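Local coordinates for uncharacterized protein (PDB 6PTM) that probably acts as an exo-carrageenase of glycoside hydrolase family 42, releasing sugar units from the ends of carrageenan chains, at residues Ile125-Met128 with Asn129-Ser133; Leu172-Trp175 with Thr176-Arg180; Ser268-Ile271 with Lys272-Pro276; Tyr313-Phe316 with Arg317-Leu320; Thr372-Phe375 with Ser376-Lys379. All coordinates share one frame; numbering follows the deposited sequence.

Contact 1. Residues Ile125-Met128 with Asn129-Ser133; sequences IEMM and NSSIS
Four consecutive i to i+4 backbone bonds join Ile-125-Met-128 to Asn-129-Ser-133, from Asn-129 N to Ile-125 O (2.8 Å) through Ile-132 N to Met-128 O (2.8 Å, 172° at the hydrogen). Met-127 O takes a second donor: Ser-131 OG reaches it at 2.8 Å, on the opposite face of the carbonyl plane from Ser-131 N. With OG beside its own backbone N (chi1 -58°), the hydroxyl folds back onto the preceding turn, a common way for a serine within an alpha-helix to bond its hydroxyl. The turn belongs to the long helix 109-139, which packs against helices 44-63, 69-90 and 534-549; Met-127 and Met-128 face these neighbours. Ile-125 and Asn-129 lie side by side, also toward helix 44-63, CG2 of Ile-125 being 3.8 Å from Asn-129 ND2, while Asn-129 OD1 accepts from Lys-50 of that helix. Ile-132 CG1 lies 3.2 Å from Met-128 O, the acceptor of its own N-H, and its CD1 stands 4.5 Å from Met-128 CB.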
loop_
_atom_site.group_PDB
_atom_site.type_symbol
_atom_site.label_atom_id
_atom_site.label_comp_id
_atom_site.label_asym_id
_atom_site.label_seq_id
_atom_site.Cartn_x
_atom_site.Cartn_y
_atom_site.Cartn_z
ATOM N N ILE A 125 -29.447 11.443 -1.780
ATOM C CA ILE A 125 -30.036 12.778 -2.131
ATOM C C ILE A 125 -28.888 13.787 -2.303
ATOM O O ILE A 125 -28.881 14.514 -3.332
ATOM C CB ILE A 125 -31.077 13.222 -1.087
ATOM C CG1 ILE A 125 -32.335 12.338 -1.127
ATOM C CG2 ILE A 125 -31.430 14.708 -1.241
ATOM C CD1 ILE A 125 -33.177 12.400 0.156
ATOM N N GLU A 126 -27.922 13.791 -1.379
ATOM C CA GLU A 126 -26.737 14.688 -1.471
ATOM C C GLU A 126 -25.990 14.369 -2.769
ATOM O O GLU A 126 -25.616 15.302 -3.512
ATOM C CB GLU A 126 -25.776 14.492 -0.299
ATOM C CG GLU A 126 -26.403 14.684 1.067
ATOM C CD GLU A 126 -26.728 16.113 1.441
ATOM O OE1 GLU A 126 -26.261 17.026 0.734
ATOM O OE2 GLU A 126 -27.451 16.307 2.445
ATOM N N MET A 127 -25.799 13.080 -3.046
ATOM C CA MET A 127 -25.018 12.607 -4.207
ATOM C C MET A 127 -25.741 12.973 -5.510
ATOM O O MET A 127 -25.080 13.393 -6.483
ATOM C CB MET A 127 -24.814 11.096 -4.094
ATOM C CG MET A 127 -24.093 10.496 -5.264
ATOM S SD MET A 127 -23.431 8.837 -4.900
ATOM C CE MET A 127 -24.961 7.924 -4.695
ATOM N N MET A 128 -27.061 12.813 -5.555
ATOM C CA MET A 128 -27.847 13.239 -6.740
ATOM C C MET A 128 -27.800 14.767 -6.866
ATOM O O MET A 128 -27.580 15.218 -7.981
ATOM C CB MET A 128 -29.292 12.749 -6.654
ATOM C CG MET A 128 -29.441 11.214 -6.620
ATOM S SD MET A 128 -28.821 10.345 -8.046
ATOM C CE MET A 128 -27.149 9.971 -7.515
ATOM N N ASN A 129 -27.925 15.528 -5.783
ATOM C CA ASN A 129 -27.850 17.012 -5.861
ATOM C C ASN A 129 -26.471 17.413 -6.418
ATOM O O ASN A 129 -26.443 18.257 -7.302
ATOM C CB ASN A 129 -28.111 17.711 -4.522
ATOM C CG ASN A 129 -29.571 17.704 -4.105
ATOM O OD1 ASN A 129 -30.452 17.532 -4.937
ATOM N ND2 ASN A 129 -29.844 17.841 -2.814
ATOM N N SER A 130 -25.362 16.826 -5.945
ATOM C CA SER A 130 -24.001 17.130 -6.460
ATOM C C SER A 130 -23.902 16.776 -7.950
ATOM O O SER A 130 -23.309 17.564 -8.730
ATOM C CB SER A 130 -22.917 16.428 -5.636
ATOM O OG SER A 130 -22.934 16.909 -4.288
ATOM N N SER A 131 -24.371 15.594 -8.336
ATOM C CA SER A 131 -24.306 15.089 -9.726
ATOM C C SER A 131 -25.114 16.024 -10.627
ATOM O O SER A 131 -24.551 16.460 -11.624
ATOM C CB SER A 131 -24.787 13.675 -9.840
ATOM O OG SER A 131 -24.012 12.826 -8.989
ATOM N N ILE A 132 -26.362 16.335 -10.249
ATOM C CA ILE A 132 -27.236 17.234 -11.060
ATOM C C ILE A 132 -26.561 18.606 -11.207
ATOM O O ILE A 132 -26.452 19.072 -12.344
ATOM C CB ILE A 132 -28.658 17.310 -10.468
ATOM C CG1 ILE A 132 -29.369 15.954 -10.555
ATOM C CG2 ILE A 132 -29.446 18.424 -11.142
ATOM C CD1 ILE A 132 -30.572 15.828 -9.658
ATOM N N SER A 133 -26.077 19.212 -10.123
ATOM C CA SER A 133 -25.385 20.530 -10.173
ATOM C C SER A 133 -24.177 20.475 -11.093
ATOM O O SER A 133 -23.989 21.406 -11.899
ATOM C CB SER A 133 -24.961 20.946 -8.833
ATOM O OG SER A 133 -26.126 21.163 -8.096
#

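Contact 2. Residues Leu172-Trp175 with Thr176-Arg180; sequences LADW and TWKPR
Asp-174 swings CG away from its backbone N (chi1 -153°), and Lys-178 runs out straight before bending at chi3 (70°); the two side chains cross at about a right angle, and carboxylate and ammonium meet at their ends. Asp-174 directly precedes, and Lys-178 closes, the type II beta turn Trp-175 to Lys-178 at the end of strand 168-175, where the chain leaves a mixed sheet beside strand 503-506. The turn's own closing bond, Lys-178 N to Trp-175 O, is weak at 3.4 Å, so the salt bridge adds a firmer tie across it: Lys-178 NZ donates to Asp-174 OD2 at 2.8 Å, coming from above the carboxylate plane. The same oxygen also accepts from Trp-175 N at 2.6 Å, on its anti side. The carbonyls of Tyr-184, His-188 and Gly-189 also lie in hydrogen-bonding range of Lys-178 NZ, so its three protons are shared among four acceptors, oxygens that would help stabilise the buried charge. Trp-175 turns its indole elsewhere, NE1 to His-541, while its CB lies 4.2 Å from Lys-178 CB. Asp-174 OD1 takes the backbone N of Leu-191 and a water, and bonds at both oxygens thus limit the carboxylate's rotation. That water donates to Asp-174 OD1 at 2.6 Å and accepts from Arg-180 NH1 at 2.8 Å, in the plane of the guanidinium.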
loop_
_atom_site.group_PDB
_atom_site.type_symbol
_atom_site.label_atom_id
_atom_site.label_comp_id
_atom_site.label_asym_id
_atom_site.label_seq_id
_atom_site.Cartn_x
_atom_site.Cartn_y
_atom_site.Cartn_z
ATOM N N LEU A 172 -7.163 1.382 -11.448
ATOM C CA LEU A 172 -8.295 0.447 -11.260
ATOM C C LEU A 172 -8.756 0.410 -9.795
ATOM O O LEU A 172 -7.906 0.350 -8.867
ATOM C CB LEU A 172 -7.913 -0.945 -11.754
ATOM C CG LEU A 172 -7.530 -1.067 -13.234
ATOM C CD1 LEU A 172 -7.389 -2.555 -13.596
ATOM C CD2 LEU A 172 -8.504 -0.349 -14.192
ATOM N N ALA A 173 -10.070 0.389 -9.601
ATOM C CA ALA A 173 -10.694 0.147 -8.282
ATOM C C ALA A 173 -11.785 -0.905 -8.427
ATOM O O ALA A 173 -12.625 -0.774 -9.349
ATOM C CB ALA A 173 -11.255 1.418 -7.729
ATOM N N ASP A 174 -11.756 -1.911 -7.563
ATOM C CA ASP A 174 -12.873 -2.857 -7.322
ATOM C C ASP A 174 -12.986 -3.109 -5.801
ATOM O O ASP A 174 -12.369 -2.398 -5.017
ATOM C CB ASP A 174 -12.698 -4.137 -8.146
ATOM C CG ASP A 174 -14.014 -4.834 -8.476
ATOM O OD1 ASP A 174 -14.125 -5.414 -9.563
ATOM O OD2 ASP A 174 -14.898 -4.847 -7.611
ATOM N N TRP A 175 -13.771 -4.085 -5.395
ATOM C CA TRP A 175 -14.153 -4.281 -3.981
ATOM C C TRP A 175 -14.057 -5.761 -3.624
ATOM O O TRP A 175 -14.543 -6.565 -4.393
ATOM C CB TRP A 175 -15.569 -3.758 -3.772
ATOM C CG TRP A 175 -15.753 -2.315 -4.118
ATOM C CD1 TRP A 175 -16.057 -1.813 -5.348
ATOM C CD2 TRP A 175 -15.629 -1.187 -3.236
ATOM N NE1 TRP A 175 -16.074 -0.446 -5.302
ATOM C CE2 TRP A 175 -15.858 -0.028 -4.018
ATOM C CE3 TRP A 175 -15.337 -1.025 -1.876
ATOM C CZ2 TRP A 175 -15.810 1.260 -3.486
ATOM C CZ3 TRP A 175 -15.334 0.252 -1.340
ATOM C CH2 TRP A 175 -15.521 1.379 -2.145
ATOM N N THR A 176 -13.465 -6.079 -2.482
ATOM C CA THR A 176 -13.379 -7.443 -1.920
ATOM C C THR A 176 -14.793 -8.077 -1.829
ATOM O O THR A 176 -15.726 -7.410 -1.341
ATOM C CB THR A 176 -12.635 -7.389 -0.578
ATOM O OG1 THR A 176 -11.435 -6.624 -0.781
ATOM C CG2 THR A 176 -12.324 -8.786 -0.068
ATOM N N TRP A 177 -14.942 -9.288 -2.378
ATOM C CA TRP A 177 -16.138 -10.178 -2.267
ATOM C C TRP A 177 -17.352 -9.606 -2.991
ATOM O O TRP A 177 -18.431 -10.160 -2.768
ATOM C CB TRP A 177 -16.523 -10.442 -0.801
ATOM C CG TRP A 177 -15.507 -11.201 -0.012
ATOM C CD1 TRP A 177 -14.503 -11.996 -0.492
ATOM C CD2 TRP A 177 -15.400 -11.222 1.423
ATOM N NE1 TRP A 177 -13.778 -12.509 0.557
ATOM C CE2 TRP A 177 -14.307 -12.057 1.741
ATOM C CE3 TRP A 177 -16.132 -10.641 2.465
ATOM C CZ2 TRP A 177 -13.914 -12.297 3.058
ATOM C CZ3 TRP A 177 -15.739 -10.878 3.767
ATOM C CH2 TRP A 177 -14.640 -11.686 4.057
ATOM N N LYS A 178 -17.217 -8.528 -3.770
ATOM C CA LYS A 178 -18.346 -7.942 -4.542
ATOM C C LYS A 178 -18.926 -9.012 -5.460
ATOM O O LYS A 178 -18.208 -9.646 -6.239
ATOM C CB LYS A 178 -17.914 -6.763 -5.418
ATOM C CG LYS A 178 -19.054 -6.021 -6.116
ATOM C CD LYS A 178 -18.537 -5.004 -7.093
ATOM C CE LYS A 178 -17.900 -5.675 -8.302
ATOM N NZ LYS A 178 -17.233 -4.682 -9.172
ATOM N N PRO A 179 -20.255 -9.235 -5.434
ATOM C CA PRO A 179 -20.856 -10.197 -6.366
ATOM C C PRO A 179 -20.544 -9.788 -7.810
ATOM O O PRO A 179 -20.653 -8.613 -8.137
ATOM C CB PRO A 179 -22.354 -10.126 -6.046
ATOM C CG PRO A 179 -22.369 -9.671 -4.592
ATOM C CD PRO A 179 -21.234 -8.664 -4.492
ATOM N N ARG A 180 -20.139 -10.758 -8.628
ATOM C CA ARG A 180 -19.677 -10.539 -10.019
ATOM C C ARG A 180 -20.909 -10.599 -10.921
ATOM O O ARG A 180 -21.075 -11.574 -11.636
ATOM C CB ARG A 180 -18.603 -11.578 -10.348
ATOM C CG ARG A 180 -17.406 -11.528 -9.399
ATOM C CD ARG A 180 -16.303 -10.638 -9.930
ATOM N NE ARG A 180 -15.927 -11.066 -11.276
ATOM C CZ ARG A 180 -15.640 -10.266 -12.302
ATOM N NH1 ARG A 180 -15.655 -8.945 -12.170
ATOM N NH2 ARG A 180 -15.343 -10.809 -13.469
HETATM O O HOH W 1 -15.769 -7.454 -9.748
#

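Contact 3. Residues Ser268-Ile271 with Lys272-Pro276; sequences SDLI and KGTVP
Helix 261-278 lies between strand 192-197, a parallel strand of the probable (beta/alpha)8 barrel expected for a GH42 enzyme, and helix 358-385, and Ser-268-Ile-271 with Lys-272-Pro-276 form a kinked turn near its C-terminal end. Leu-270 and Thr-274 meet on the strand side. Thr-274 OG1 donates to Leu-270 O at 2.8 Å from well above the carbonyl plane, 41° out of it; the hydroxyl sits between backbone N and carbonyl carbon (chi1 61°), and this turns CG2 toward Leu-270, whose CD1 is 4.1 Å away. Both side chains also touch Met-196 of the strand. Next round the helix, Ile-271 and Val-275 point the same way, side by side, with their CG2 methyls 4.0 Å apart; they pack on Glu-381 and Tyr-385 of helix 358-385 respectively. The backbone is regular at first, Lys-272 N to Ser-268 O, but Gly-273 N is shared between two carbonyls, bonding Asp-269 O at 3.1 Å and, weakly, Leu-270 O. Val-275 N restores the i to i+4 spacing by reaching Ile-271 O at 2.9 Å. Pro-276 has no N-H to continue the pattern, and its CD lies 3.7 Å from Ile-271 O. The Thr-274 hydroxyl therefore supplies Leu-270 O with its short bond, beside the weak one from Gly-273 N, where the turn is distorted, while Ile-271 and Val-275 give an apolar strip facing helix 358-385.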
loop_
_atom_site.group_PDB
_atom_site.type_symbol
_atom_site.label_atom_id
_atom_site.label_comp_id
_atom_site.label_asym_id
_atom_site.label_seq_id
_atom_site.Cartn_x
_atom_site.Cartn_y
_atom_site.Cartn_z
ATOM N N SER A 268 3.732 -27.707 -4.417
ATOM C CA SER A 268 4.197 -28.118 -5.773
ATOM C C SER A 268 3.045 -28.829 -6.503
ATOM O O SER A 268 2.796 -28.513 -7.673
ATOM C CB SER A 268 5.441 -28.965 -5.706
ATOM O OG SER A 268 6.547 -28.152 -5.317
ATOM N N ASP A 269 2.313 -29.689 -5.796
ATOM C CA ASP A 269 1.211 -30.490 -6.393
ATOM C C ASP A 269 0.050 -29.557 -6.740
ATOM O O ASP A 269 -0.526 -29.713 -7.846
ATOM C CB ASP A 269 0.787 -31.654 -5.489
ATOM C CG ASP A 269 1.711 -32.858 -5.542
ATOM O OD1 ASP A 269 2.529 -32.928 -6.442
ATOM O OD2 ASP A 269 1.558 -33.723 -4.698
ATOM N N LEU A 270 -0.300 -28.638 -5.836
ATOM C CA LEU A 270 -1.360 -27.645 -6.114
ATOM C C LEU A 270 -1.017 -26.895 -7.405
ATOM O O LEU A 270 -1.883 -26.864 -8.320
ATOM C CB LEU A 270 -1.567 -26.678 -4.935
ATOM C CG LEU A 270 -2.697 -25.679 -5.145
ATOM C CD1 LEU A 270 -4.040 -26.395 -5.302
ATOM C CD2 LEU A 270 -2.784 -24.689 -3.994
ATOM N N ILE A 271 0.207 -26.377 -7.511
ATOM C CA ILE A 271 0.566 -25.434 -8.608
ATOM C C ILE A 271 0.612 -26.195 -9.938
ATOM O O ILE A 271 0.040 -25.717 -10.901
ATOM C CB ILE A 271 1.859 -24.707 -8.217
ATOM C CG1 ILE A 271 1.571 -23.701 -7.104
ATOM C CG2 ILE A 271 2.496 -24.029 -9.397
ATOM C CD1 ILE A 271 2.797 -23.233 -6.342
ATOM N N LYS A 272 1.223 -27.381 -9.950
ATOM C CA LYS A 272 1.340 -28.322 -11.100
ATOM C C LYS A 272 -0.059 -28.669 -11.629
ATOM O O LYS A 272 -0.225 -28.702 -12.841
ATOM C CB LYS A 272 2.099 -29.537 -10.554
ATOM C CG LYS A 272 2.440 -30.692 -11.473
ATOM C CD LYS A 272 3.362 -31.690 -10.756
ATOM C CE LYS A 272 2.975 -33.140 -10.919
ATOM N NZ LYS A 272 3.067 -33.553 -12.338
ATOM N N GLY A 273 -1.047 -28.841 -10.752
ATOM C CA GLY A 273 -2.359 -29.388 -11.125
ATOM C C GLY A 273 -3.349 -28.305 -11.517
ATOM O O GLY A 273 -4.443 -28.671 -12.014
ATOM N N THR A 274 -2.997 -27.025 -11.317
ATOM C CA THR A 274 -3.935 -25.898 -11.510
ATOM C C THR A 274 -3.368 -24.896 -12.513
ATOM O O THR A 274 -4.101 -24.521 -13.422
ATOM C CB THR A 274 -4.292 -25.230 -10.171
ATOM O OG1 THR A 274 -3.107 -24.706 -9.552
ATOM C CG2 THR A 274 -4.996 -26.196 -9.242
ATOM N N VAL A 275 -2.125 -24.452 -12.338
ATOM C CA VAL A 275 -1.593 -23.292 -13.105
ATOM C C VAL A 275 -1.584 -23.578 -14.601
ATOM O O VAL A 275 -1.874 -22.647 -15.341
ATOM C CB VAL A 275 -0.247 -22.800 -12.530
ATOM C CG1 VAL A 275 0.510 -21.874 -13.458
ATOM C CG2 VAL A 275 -0.495 -22.133 -11.203
ATOM N N PRO A 276 -1.366 -24.808 -15.143
ATOM C CA PRO A 276 -1.491 -25.018 -16.590
ATOM C C PRO A 276 -2.823 -24.566 -17.216
ATOM O O PRO A 276 -2.825 -24.200 -18.341
ATOM C CB PRO A 276 -1.311 -26.539 -16.740
ATOM C CG PRO A 276 -0.356 -26.856 -15.611
ATOM C CD PRO A 276 -0.910 -26.033 -14.460
#

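Contact 4. Residues Tyr313-Phe316 with Arg317-Leu320; sequences YEEF and RKWL
Arg-317 reaches back along the preceding turn of its helix to Tyr-313 and Glu-314. Its CB lies 3.6 Å from Glu-314 O and its CG 3.5 Å from Tyr-313 O; CG sits beside the backbone N (chi1 -62°), and the chain then extends straight to NE. CD passes 3.4 Å from Glu-314 OE1. At the tip NH1 donates to that OE1 at 2.8 Å, nearly along the C-O axis, in a salt bridge whose carboxylate and guanidinium planes stand 40° apart. One guanidinium face lies over Tyr-313 CD2, which NH2 approaches to 3.6 Å, the guanidinium and Tyr-313 ring planes being 69° apart. NE donates to Val-344 O, so bonds at NE and NH1 together fix the group's rotation. A second, weak salt bridge joins Lys-318 NZ to Glu-315 OE2 on the outer side; both are i to i+3 pairs of one alpha-helix, in the beta-galactosidase family region. Toward the interior, Leu-320 CD1 sits 3.5 Å from the centroid of the Phe-316 ring, almost on its normal, a CH-pi contact. Helix 310-324 is thereby set with Phe-316 and Leu-320 against Trp-334 of helix 327-334, while Phe-316 and Trp-319 meet Phe-366 of helix 358-385.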
loop_
_atom_site.group_PDB
_atom_site.type_symbol
_atom_site.label_atom_id
_atom_site.label_comp_id
_atom_site.label_asym_id
_atom_site.label_seq_id
_atom_site.Cartn_x
_atom_site.Cartn_y
_atom_site.Cartn_z
ATOM N N TYR A 313 14.549 -24.834 12.408
ATOM C CA TYR A 313 15.783 -24.667 13.207
ATOM C C TYR A 313 16.961 -25.333 12.480
ATOM O O TYR A 313 18.096 -24.781 12.507
ATOM C CB TYR A 313 15.605 -25.180 14.636
ATOM C CG TYR A 313 16.536 -24.464 15.572
ATOM C CD1 TYR A 313 16.184 -23.241 16.120
ATOM C CD2 TYR A 313 17.844 -24.906 15.763
ATOM C CE1 TYR A 313 17.066 -22.533 16.918
ATOM C CE2 TYR A 313 18.742 -24.205 16.553
ATOM C CZ TYR A 313 18.346 -23.025 17.156
ATOM O OH TYR A 313 19.239 -22.304 17.897
ATOM N N GLU A 314 16.730 -26.491 11.843
ATOM C CA GLU A 314 17.776 -27.123 10.996
ATOM C C GLU A 314 18.167 -26.164 9.851
ATOM O O GLU A 314 19.372 -26.029 9.562
ATOM C CB GLU A 314 17.314 -28.521 10.557
ATOM C CG GLU A 314 18.346 -29.268 9.718
ATOM C CD GLU A 314 19.711 -29.489 10.363
ATOM O OE1 GLU A 314 19.822 -29.521 11.632
ATOM O OE2 GLU A 314 20.668 -29.580 9.595
ATOM N N GLU A 315 17.208 -25.449 9.247
ATOM C CA GLU A 315 17.550 -24.440 8.213
ATOM C C GLU A 315 18.348 -23.303 8.865
ATOM O O GLU A 315 19.373 -22.855 8.290
ATOM C CB GLU A 315 16.290 -23.959 7.484
ATOM C CG GLU A 315 15.670 -25.046 6.632
ATOM C CD GLU A 315 16.606 -25.666 5.616
ATOM O OE1 GLU A 315 17.147 -24.924 4.798
ATOM O OE2 GLU A 315 16.862 -26.879 5.718
ATOM N N PHE A 316 17.968 -22.904 10.070
ATOM C CA PHE A 316 18.721 -21.884 10.842
ATOM C C PHE A 316 20.211 -22.268 10.979
ATOM O O PHE A 316 21.078 -21.397 10.801
ATOM C CB PHE A 316 18.050 -21.636 12.200
ATOM C CG PHE A 316 18.604 -20.494 13.016
ATOM C CD1 PHE A 316 19.050 -19.317 12.438
ATOM C CD2 PHE A 316 18.624 -20.585 14.399
ATOM C CE1 PHE A 316 19.539 -18.276 13.225
ATOM C CE2 PHE A 316 19.064 -19.527 15.187
ATOM C CZ PHE A 316 19.520 -18.370 14.591
ATOM N N ARG A 317 20.517 -23.510 11.344
ATOM C CA ARG A 317 21.933 -23.980 11.508
ATOM C C ARG A 317 22.664 -23.807 10.167
ATOM O O ARG A 317 23.817 -23.330 10.163
ATOM C CB ARG A 317 21.972 -25.440 11.972
ATOM C CG ARG A 317 21.338 -25.717 13.333
ATOM C CD ARG A 317 21.394 -27.210 13.650
ATOM N NE ARG A 317 20.829 -27.456 14.954
ATOM C CZ ARG A 317 19.704 -28.134 15.164
ATOM N NH1 ARG A 317 19.057 -28.675 14.150
ATOM N NH2 ARG A 317 19.198 -28.236 16.377
ATOM N N LYS A 318 22.001 -24.124 9.047
ATOM C CA LYS A 318 22.564 -23.915 7.689
ATOM C C LYS A 318 22.801 -22.428 7.423
ATOM O O LYS A 318 23.886 -22.052 6.932
ATOM C CB LYS A 318 21.634 -24.558 6.668
ATOM C CG LYS A 318 21.694 -26.077 6.684
ATOM C CD LYS A 318 20.625 -26.758 5.814
ATOM C CE LYS A 318 20.629 -28.262 5.954
ATOM N NZ LYS A 318 19.615 -28.858 5.058
ATOM N N TRP A 319 21.833 -21.580 7.724
ATOM C CA TRP A 319 21.972 -20.108 7.543
ATOM C C TRP A 319 23.143 -19.607 8.416
ATOM O O TRP A 319 23.950 -18.800 7.929
ATOM C CB TRP A 319 20.647 -19.438 7.932
ATOM C CG TRP A 319 20.638 -17.954 7.757
ATOM C CD1 TRP A 319 20.085 -17.277 6.712
ATOM C CD2 TRP A 319 21.152 -16.971 8.663
ATOM N NE1 TRP A 319 20.239 -15.940 6.892
ATOM C CE2 TRP A 319 20.902 -15.718 8.071
ATOM C CE3 TRP A 319 21.795 -17.013 9.908
ATOM C CZ2 TRP A 319 21.303 -14.528 8.670
ATOM C CZ3 TRP A 319 22.184 -15.832 10.498
ATOM C CH2 TRP A 319 21.932 -14.611 9.895
ATOM N N LEU A 320 23.258 -20.089 9.655
ATOM C CA LEU A 320 24.330 -19.635 10.597
ATOM C C LEU A 320 25.713 -20.035 10.031
ATOM O O LEU A 320 26.693 -19.247 10.115
ATOM C CB LEU A 320 24.085 -20.235 11.981
ATOM C CG LEU A 320 22.892 -19.650 12.734
ATOM C CD1 LEU A 320 22.428 -20.582 13.849
ATOM C CD2 LEU A 320 23.216 -18.254 13.225
#

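Contact 5. Residues Thr372-Phe375 with Ser376-Lys379; sequences TEWF and SFLK
Trp-374 offers a face of its indole to Leu-378, one turn further along helix 358-385, a long helix packed on strand 391-394 of the parallel sheet, as an outer helix of what is probably the (beta/alpha)8 barrel of GH42 enzymes. The two side chains lie across each other at a slant: Leu-378 CD1 is 3.8 Å from Trp-374 CE2 and lies above the ring plane near its rim, while CG is 4.2 Å from the centroid of the six-membered ring, 16° off its normal, a CH-pi contact. Phe-377 meets the same indole differently. Its ring is tilted only 28° from the six-membered ring but slid well aside, so the two hardly overlap, and the approach is CD2 of Phe-377 to CZ3 of Trp-374 at 3.9 Å. Both aromatic residues have CG trans to the backbone N (chi1 160° in Trp-374), which sends their rings out in similar directions. Phe-375 has CG beside its backbone N instead and runs beside Leu-378, pointing the same way; its ring packs on Pro-294 and on Ile-393 of strand 391-394. Trp-374 and Leu-378 instead touch Asn-267 of helix 261-278, and Glu-373 forms a salt bridge with Arg-264 there. Leu-378 CD1 thus serves two aromatic neighbours, its second being Phe-375 CD1 at 4.2 Å.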
loop_
_atom_site.group_PDB
_atom_site.type_symbol
_atom_site.label_atom_id
_atom_site.label_comp_id
_atom_site.label_asym_id
_atom_site.label_seq_id
_atom_site.Cartn_x
_atom_site.Cartn_y
_atom_site.Cartn_z
ATOM N N THR A 372 11.670 -15.106 2.737
ATOM C CA THR A 372 11.995 -14.704 1.350
ATOM C C THR A 372 12.162 -15.965 0.474
ATOM O O THR A 372 11.584 -16.015 -0.657
ATOM C CB THR A 372 13.230 -13.796 1.337
ATOM O OG1 THR A 372 13.006 -12.615 2.116
ATOM C CG2 THR A 372 13.643 -13.469 -0.072
ATOM N N GLU A 373 12.938 -16.940 0.937
ATOM C CA GLU A 373 13.194 -18.204 0.171
ATOM C C GLU A 373 11.862 -18.940 -0.096
ATOM O O GLU A 373 11.642 -19.453 -1.226
ATOM C CB GLU A 373 14.228 -19.057 0.904
ATOM C CG GLU A 373 14.615 -20.325 0.146
ATOM C CD GLU A 373 13.625 -21.475 0.216
ATOM O OE1 GLU A 373 12.992 -21.666 1.282
ATOM O OE2 GLU A 373 13.496 -22.191 -0.803
ATOM N N TRP A 374 10.963 -18.955 0.881
ATOM C CA TRP A 374 9.660 -19.634 0.747
ATOM C C TRP A 374 8.887 -19.007 -0.416
ATOM O O TRP A 374 8.363 -19.738 -1.270
ATOM C CB TRP A 374 8.927 -19.564 2.090
ATOM C CG TRP A 374 7.446 -19.776 2.009
ATOM C CD1 TRP A 374 6.455 -18.857 2.228
ATOM C CD2 TRP A 374 6.795 -21.005 1.689
ATOM N NE1 TRP A 374 5.230 -19.441 2.085
ATOM C CE2 TRP A 374 5.406 -20.749 1.728
ATOM C CE3 TRP A 374 7.253 -22.293 1.384
ATOM C CZ2 TRP A 374 4.472 -21.753 1.497
ATOM C CZ3 TRP A 374 6.324 -23.284 1.170
ATOM C CH2 TRP A 374 4.958 -23.007 1.204
ATOM N N PHE A 375 8.820 -17.680 -0.451
ATOM C CA PHE A 375 8.074 -16.947 -1.497
ATOM C C PHE A 375 8.794 -17.105 -2.835
ATOM O O PHE A 375 8.062 -17.168 -3.861
ATOM C CB PHE A 375 7.836 -15.496 -1.078
ATOM C CG PHE A 375 6.739 -15.380 -0.062
ATOM C CD1 PHE A 375 5.463 -15.819 -0.358
ATOM C CD2 PHE A 375 6.989 -14.894 1.207
ATOM C CE1 PHE A 375 4.457 -15.728 0.582
ATOM C CE2 PHE A 375 5.980 -14.815 2.147
ATOM C CZ PHE A 375 4.725 -15.261 1.847
ATOM N N SER A 376 10.125 -17.196 -2.843
ATOM C CA SER A 376 10.902 -17.541 -4.050
ATOM C C SER A 376 10.513 -18.939 -4.550
ATOM O O SER A 376 10.304 -19.082 -5.775
ATOM C CB SER A 376 12.405 -17.411 -3.849
ATOM O OG SER A 376 12.744 -16.040 -3.658
ATOM N N PHE A 377 10.439 -19.932 -3.664
ATOM C CA PHE A 377 9.986 -21.311 -4.001
ATOM C C PHE A 377 8.594 -21.240 -4.646
ATOM O O PHE A 377 8.431 -21.763 -5.748
ATOM C CB PHE A 377 9.999 -22.233 -2.774
ATOM C CG PHE A 377 9.190 -23.499 -2.922
ATOM C CD1 PHE A 377 9.663 -24.566 -3.678
ATOM C CD2 PHE A 377 7.944 -23.610 -2.317
ATOM C CE1 PHE A 377 8.890 -25.706 -3.856
ATOM C CE2 PHE A 377 7.170 -24.751 -2.496
ATOM C CZ PHE A 377 7.641 -25.791 -3.274
ATOM N N LEU A 378 7.611 -20.580 -4.037
ATOM C CA LEU A 378 6.227 -20.556 -4.609
ATOM C C LEU A 378 6.247 -19.942 -6.015
ATOM O O LEU A 378 5.650 -20.526 -6.929
ATOM C CB LEU A 378 5.287 -19.764 -3.686
ATOM C CG LEU A 378 4.916 -20.454 -2.380
ATOM C CD1 LEU A 378 4.006 -19.553 -1.546
ATOM C CD2 LEU A 378 4.265 -21.838 -2.607
ATOM N N LYS A 379 6.908 -18.796 -6.176
ATOM C CA LYS A 379 7.063 -18.106 -7.474
ATOM C C LYS A 379 7.761 -19.024 -8.484
ATOM O O LYS A 379 7.239 -19.132 -9.633
ATOM C CB LYS A 379 7.842 -16.796 -7.335
ATOM C CG LYS A 379 8.204 -16.150 -8.664
ATOM C CD LYS A 379 9.020 -14.881 -8.574
ATOM C CE LYS A 379 10.295 -15.048 -7.780
ATOM N NZ LYS A 379 11.220 -13.900 -7.990
#

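Contacts 3 and 5 touch, Ser-268 OG lying 3.3 Å from Phe-377 CZ, and contact 4 lies close by on a helix that packs against the helix of contact 5, the two contacts staying about 6 Å apart at their nearest atoms. Contact 1, on helix 109-139, lies about 63 Å from contact 4 between centres, across the chain's centre. Contact 2 is the most buried and the one outside a helix; its chemistry is charge and water at a strand end. The helical contacts are partly buried, with hydroxyls bonding carbonyls of the preceding turn in 1 and 3, salt bridges on the more exposed side beside aromatic packing in 4, and chiefly apolar and ring contacts in 5.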